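PDB 3DTZ: putative Chlorite dismutase TA0507 from Thermoplasma acidophilum, which is of unknown function but belongs to the chlorite dismutase family, whose members are generally heme-binding oxidoreductases. Local coordinates for residues 24-29 with 114-119; 181-186 with 194-199. One frame throughout, in Å; residues are numbered along the deposited sequence. Where two conformers were deposited one is given.

Interaction 1: 24-29 with 114-119; sequences IYTSVL and SIYDES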
loop_
_atom_site.group_PDB
_atom_site.type_symbol
_atom_site.label_atom_id
_atom_site.label_comp_id
_atom_site.label_asym_id
_atom_site.label_seq_id
_atom_site.Cartn_x
_atom_site.Cartn_y
_atom_site.Cartn_z
ATOM N N ILE D 24 -7.169 -14.320 28.673
ATOM C CA ILE D 24 -6.775 -12.923 28.837
ATOM C C ILE D 24 -6.583 -12.323 27.441
ATOM O O ILE D 24 -5.806 -12.861 26.647
ATOM C CB ILE D 24 -5.477 -12.759 29.656
ATOM C CG1 ILE D 24 -5.557 -13.494 31.016
ATOM C CG2 ILE D 24 -5.172 -11.234 29.854
ATOM C CD1 ILE D 24 -4.243 -13.534 31.795
ATOM N N TYR D 25 -7.284 -11.213 27.153
ATOM C CA TYR D 25 -7.172 -10.502 25.861
ATOM C C TYR D 25 -6.158 -9.385 25.986
ATOM O O TYR D 25 -5.928 -8.861 27.073
ATOM C CB TYR D 25 -8.506 -9.856 25.473
ATOM C CG TYR D 25 -9.605 -10.859 25.223
ATOM C CD1 TYR D 25 -9.811 -11.381 23.946
ATOM C CD2 TYR D 25 -10.453 -11.276 26.266
ATOM C CE1 TYR D 25 -10.837 -12.320 23.707
ATOM C CE2 TYR D 25 -11.460 -12.206 26.052
ATOM C CZ TYR D 25 -11.651 -12.724 24.770
ATOM O OH TYR D 25 -12.653 -13.632 24.544
ATOM N N THR D 26 -5.525 -9.028 24.884
ATOM C CA THR D 26 -4.630 -7.870 24.895
ATOM C C THR D 26 -4.732 -7.097 23.582
ATOM O O THR D 26 -5.073 -7.665 22.532
ATOM C CB THR D 26 -3.178 -8.263 25.210
ATOM O OG1 THR D 26 -2.393 -7.077 25.398
ATOM C CG2 THR D 26 -2.575 -9.161 24.081
ATOM N N SER D 27 -4.424 -5.798 23.660
ATOM C CA SER D 27 -4.374 -4.975 22.455
ATOM C C SER D 27 -3.141 -4.108 22.475
ATOM O O SER D 27 -2.710 -3.658 23.541
ATOM C CB SER D 27 -5.615 -4.087 22.352
ATOM O OG SER D 27 -6.724 -4.824 21.858
ATOM N N VAL D 28 -2.594 -3.883 21.284
ATOM C CA VAL D 28 -1.535 -2.900 21.121
ATOM C C VAL D 28 -2.092 -1.901 20.088
ATOM O O VAL D 28 -2.550 -2.316 19.027
ATOM C CB VAL D 28 -0.242 -3.549 20.593
ATOM C CG1 VAL D 28 0.825 -2.477 20.374
ATOM C CG2 VAL D 28 0.271 -4.656 21.614
ATOM N N LEU D 29 -2.042 -0.615 20.422
ATOM C CA LEU D 29 -2.508 0.468 19.530
ATOM C C LEU D 29 -1.364 1.453 19.344
ATOM O O LEU D 29 -0.650 1.748 20.301
ATOM C CB LEU D 29 -3.697 1.238 20.151
ATOM C CG LEU D 29 -4.841 0.452 20.818
ATOM C CD1 LEU D 29 -5.895 1.441 21.345
ATOM C CD2 LEU D 29 -5.450 -0.560 19.815
ATOM N N SER D 114 -5.798 -9.729 20.500
ATOM C CA SER D 114 -5.325 -11.105 20.498
ATOM C C SER D 114 -5.473 -11.674 21.916
ATOM O O SER D 114 -5.855 -10.945 22.855
ATOM C CB SER D 114 -3.875 -11.166 20.043
ATOM O OG SER D 114 -3.047 -10.389 20.882
ATOM N N ILE D 115 -5.156 -12.959 22.062
ATOM C CA ILE D 115 -5.401 -13.675 23.324
ATOM C C ILE D 115 -4.100 -14.296 23.778
ATOM O O ILE D 115 -3.478 -15.001 23.007
ATOM C CB ILE D 115 -6.438 -14.808 23.088
ATOM C CG1 ILE D 115 -7.785 -14.215 22.688
ATOM C CG2 ILE D 115 -6.641 -15.654 24.345
ATOM C CD1 ILE D 115 -8.327 -14.905 21.450
ATOM N N TYR D 116 -3.691 -14.083 25.026
ATOM C CA TYR D 116 -2.429 -14.670 25.497
ATOM C C TYR D 116 -2.464 -16.218 25.478
ATOM O O TYR D 116 -3.439 -16.824 25.922
ATOM C CB TYR D 116 -2.138 -14.229 26.946
ATOM C CG TYR D 116 -1.717 -12.789 27.078
ATOM C CD1 TYR D 116 -0.405 -12.387 26.799
ATOM C CD2 TYR D 116 -2.647 -11.822 27.483
ATOM C CE1 TYR D 116 -0.032 -11.011 26.924
ATOM C CE2 TYR D 116 -2.305 -10.469 27.627
ATOM C CZ TYR D 116 -0.997 -10.073 27.358
ATOM O OH TYR D 116 -0.678 -8.747 27.492
ATOM N N ASP D 117 -1.387 -16.832 24.980
ATOM C CA ASP D 117 -1.164 -18.248 25.162
ATOM C C ASP D 117 -0.422 -18.398 26.503
ATOM O O ASP D 117 0.759 -18.058 26.613
ATOM C CB ASP D 117 -0.328 -18.803 24.004
ATOM C CG ASP D 117 0.019 -20.279 24.179
ATOM O OD1 ASP D 117 -0.424 -20.910 25.171
ATOM O OD2 ASP D 117 0.750 -20.805 23.300
ATOM N N GLU D 118 -1.113 -18.883 27.525
ATOM C CA GLU D 118 -0.466 -18.988 28.860
ATOM C C GLU D 118 0.331 -20.277 29.049
ATOM O O GLU D 118 0.961 -20.470 30.093
ATOM C CB GLU D 118 -1.507 -18.851 29.966
ATOM C CG GLU D 118 -2.304 -17.553 29.862
ATOM C CD GLU D 118 -3.380 -17.415 30.928
ATOM O OE1 GLU D 118 -3.108 -17.702 32.124
ATOM O OE2 GLU D 118 -4.506 -17.019 30.544
ATOM N N SER D 119 0.308 -21.178 28.068
ATOM C CA SER D 119 0.935 -22.477 28.282
ATOM C C SER D 119 2.442 -22.435 28.615
ATOM O O SER D 119 2.876 -23.212 29.473
ATOM C CB SER D 119 0.596 -23.491 27.172
ATOM O OG SER D 119 1.117 -23.080 25.924
HETATM O O HOH W 1 -5.232 -16.362 27.912
HETATM O O HOH W 2 -3.009 -7.749 20.482
#
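Tyr116 presents one face of its ring to the methyl group of Thr26. Thr26 CG2 stands over it, 4.0 Å from the ring centroid and 25° off the normal, a CH-pi contact shifted toward the rim, with the two side chains crossing at about a right angle. Because Thr26 carries OG1 opposite its own N (chi1 -172°), the hydroxyl lies toward the phenol end of the ring; there it bonds to Tyr83 O, while Tyr116 OH bonds to Ser84 OG. Ile24 comes to the same ring obliquely, its CG2 3.5 Å from Tyr116 CD2. All this rests on an antiparallel pairing in which Tyr116 N bonds to Ile24 O at 2.9 Å and Thr26 N to Ser114 O at 2.8 Å. These are the first and last strands of the N-terminal ferredoxin-like half (beta-alpha-beta-beta-alpha-beta), lying next to each other. Across the sheet from Thr26, Tyr25 and Ile115 run side by side and point the same way, with Tyr25 CD1 3.7 Å from Ile115 CG1; Tyr25 OH reaches on to Ala204 N of a neighbouring subunit. Where the strands part, a water accepts a hydrogen bond from Ile24 N and donates to Tyr116 O and to Glu118 OE2, the last at 2.8 Å. A second water donates to Thr26 O and meets Ser114 OG at 2.7 Å.

Interaction 2: 181-186 with 194-199; sequences SYTTYS and FVVLYE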
loop_
_atom_site.group_PDB
_atom_site.type_symbol
_atom_site.label_atom_id
_atom_site.label_comp_id
_atom_site.label_asym_id
_atom_site.label_seq_id
_atom_site.Cartn_x
_atom_site.Cartn_y
_atom_site.Cartn_z
ATOM N N SER D 181 8.623 -12.596 27.687
ATOM C CA SER D 181 8.056 -12.957 26.388
ATOM C C SER D 181 6.596 -13.368 26.501
ATOM O O SER D 181 6.231 -14.139 27.397
ATOM C CB SER D 181 8.860 -14.112 25.795
ATOM O OG SER D 181 8.321 -14.527 24.559
ATOM N N TYR D 182 5.768 -12.874 25.568
ATOM C CA TYR D 182 4.364 -13.243 25.516
ATOM C C TYR D 182 3.949 -13.566 24.078
ATOM O O TYR D 182 4.088 -12.717 23.176
ATOM C CB TYR D 182 3.484 -12.101 26.030
ATOM C CG TYR D 182 3.886 -11.500 27.350
ATOM C CD1 TYR D 182 3.435 -12.043 28.557
ATOM C CD2 TYR D 182 4.678 -10.362 27.395
ATOM C CE1 TYR D 182 3.790 -11.468 29.783
ATOM C CE2 TYR D 182 5.034 -9.783 28.618
ATOM C CZ TYR D 182 4.586 -10.348 29.796
ATOM O OH TYR D 182 4.961 -9.768 30.980
ATOM N N THR D 183 3.445 -14.777 23.884
ATOM C CA THR D 183 2.855 -15.185 22.621
ATOM C C THR D 183 1.346 -15.041 22.742
ATOM O O THR D 183 0.734 -15.491 23.734
ATOM C CB THR D 183 3.205 -16.654 22.273
ATOM O OG1 THR D 183 4.624 -16.765 22.079
ATOM C CG2 THR D 183 2.511 -17.059 20.994
ATOM N N THR D 184 0.746 -14.414 21.742
ATOM C CA THR D 184 -0.690 -14.206 21.771
ATOM C C THR D 184 -1.229 -14.670 20.419
ATOM O O THR D 184 -0.502 -14.607 19.398
ATOM C CB THR D 184 -1.089 -12.717 22.036
ATOM O OG1 THR D 184 -0.907 -11.924 20.843
ATOM C CG2 THR D 184 -0.313 -12.113 23.235
ATOM N N TYR D 185 -2.472 -15.129 20.421
ATOM C CA TYR D 185 -3.065 -15.658 19.195
ATOM C C TYR D 185 -4.263 -14.860 18.729
ATOM O O TYR D 185 -5.028 -14.321 19.532
ATOM C CB TYR D 185 -3.374 -17.143 19.285
ATOM C CG TYR D 185 -4.335 -17.578 20.356
ATOM C CD1 TYR D 185 -3.881 -17.884 21.662
ATOM C CD2 TYR D 185 -5.697 -17.745 20.076
ATOM C CE1 TYR D 185 -4.781 -18.315 22.663
ATOM C CE2 TYR D 185 -6.604 -18.180 21.079
ATOM C CZ TYR D 185 -6.140 -18.470 22.352
ATOM O OH TYR D 185 -7.051 -18.899 23.322
ATOM N N SER D 186 -4.409 -14.791 17.418
ATOM C CA SER D 186 -5.479 -13.987 16.825
ATOM C C SER D 186 -6.088 -14.675 15.590
ATOM O O SER D 186 -6.706 -14.004 14.774
ATOM C CB SER D 186 -4.981 -12.562 16.514
ATOM O OG SER D 186 -3.831 -12.595 15.708
ATOM N N PHE D 194 -0.593 -14.557 15.006
ATOM C CA PHE D 194 -0.009 -14.260 16.313
ATOM C C PHE D 194 0.363 -12.795 16.460
ATOM O O PHE D 194 0.712 -12.129 15.488
ATOM C CB PHE D 194 1.245 -15.112 16.556
ATOM C CG PHE D 194 1.001 -16.596 16.417
ATOM C CD1 PHE D 194 0.491 -17.319 17.489
ATOM C CD2 PHE D 194 1.271 -17.260 15.219
ATOM C CE1 PHE D 194 0.244 -18.684 17.379
ATOM C CE2 PHE D 194 1.025 -18.658 15.092
ATOM C CZ PHE D 194 0.515 -19.356 16.207
ATOM N N VAL D 195 0.290 -12.290 17.688
ATOM C CA VAL D 195 0.970 -11.035 17.985
ATOM C C VAL D 195 1.964 -11.367 19.108
ATOM O O VAL D 195 1.568 -11.878 20.174
ATOM C CB VAL D 195 0.016 -9.903 18.374
ATOM C CG1 VAL D 195 0.824 -8.588 18.592
ATOM C CG2 VAL D 195 -1.080 -9.689 17.297
ATOM N N VAL D 196 3.256 -11.191 18.839
ATOM C CA VAL D 196 4.236 -11.569 19.859
ATOM C C VAL D 196 4.717 -10.290 20.538
ATOM O O VAL D 196 4.999 -9.289 19.853
ATOM C CB VAL D 196 5.404 -12.393 19.296
ATOM C CG1 VAL D 196 6.082 -13.078 20.409
ATOM C CG2 VAL D 196 4.871 -13.512 18.359
ATOM N N LEU D 197 4.700 -10.299 21.866
ATOM C CA LEU D 197 5.041 -9.113 22.669
ATOM C C LEU D 197 6.245 -9.422 23.564
ATOM O O LEU D 197 6.321 -10.505 24.159
ATOM C CB LEU D 197 3.851 -8.724 23.560
ATOM C CG LEU D 197 2.493 -8.623 22.862
ATOM C CD1 LEU D 197 1.386 -8.344 23.855
ATOM C CD2 LEU D 197 2.522 -7.594 21.727
ATOM N N TYR D 198 7.137 -8.442 23.721
ATOM C CA TYR D 198 8.313 -8.601 24.586
ATOM C C TYR D 198 8.526 -7.344 25.399
ATOM O O TYR D 198 8.453 -6.253 24.851
ATOM C CB TYR D 198 9.572 -8.821 23.780
ATOM C CG TYR D 198 9.420 -9.989 22.856
ATOM C CD1 TYR D 198 9.672 -11.282 23.324
ATOM C CD2 TYR D 198 8.934 -9.812 21.563
ATOM C CE1 TYR D 198 9.503 -12.374 22.494
ATOM C CE2 TYR D 198 8.755 -10.913 20.709
ATOM C CZ TYR D 198 9.047 -12.181 21.196
ATOM O OH TYR D 198 8.857 -13.289 20.403
ATOM N N GLU D 199 8.790 -7.522 26.685
ATOM C CA GLU D 199 9.355 -6.455 27.497
ATOM C C GLU D 199 10.854 -6.749 27.576
ATOM O O GLU D 199 11.271 -7.862 27.927
ATOM C CB GLU D 199 8.774 -6.445 28.906
ATOM C CG GLU D 199 7.294 -6.139 28.958
ATOM C CD GLU D 199 6.839 -6.049 30.389
ATOM O OE1 GLU D 199 7.362 -5.163 31.108
ATOM O OE2 GLU D 199 5.980 -6.864 30.793
#
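Strands 181-185 and 194-199 run antiparallel, 162° between their directions, and Tyr182 and Leu197 bond to each other twice, N to O, at 2.8 Å each way. Further along, Val195 O is gripped by the side chain of Thr184: OG1 donates to it at 2.6 Å, in the carbonyl plane and on a lone pair, while Thr184 N adds a weak bond. A chi1 of 77° sets that OG1 between its own N and carbonyl carbon, within reach of both Val195 O and Ser114 OG. The pairing is a beta hairpin in the C-terminal half of the chlorite dismutase fold, its second strand continuing the sheet to strand 139-147. A valine in place of Thr184 would probably leave Val195 O with only the weak backbone bond from this strand and take from Ser114 OG its hydroxyl partner there. On the same face, Tyr182 OH lies 3.1 Å from Glu199 OE2, ring and carboxylate only 15° from coplanar, though Ser131 OG also bonds this hydroxyl; Glu199 OE1 takes Leu137 N and a salt bridge from Arg180. On the other face, Ser181 OG sits 3.2 Å from Tyr198 CE1, and Thr183 CG2 approaches Phe194 CD1 at 4.1 Å.

In the fold
From the N terminus, strand 25-33 starts the chain's first half, and interaction 1 closes only when strand 106-116 returns beside it, enclosing helices 41-60 and 88-102 and strands 64-72 and 79-85. The chain then passes through helix 156-172 before interaction 2 closes the short loop 186-193 of a hairpin. The two are in series, neither nested nor crossed. They meet in space, though, because strand 106-116 is also paired with strand 180-185: Ile115 O lies 2.8 Å from Tyr185 N, a probable hydrogen bond. That seam, together with the pairing of strands 64-72 and 229-234, joins the two halves into one curled sheet, and both contacts touch a neighbouring subunit of the five-chain assembly.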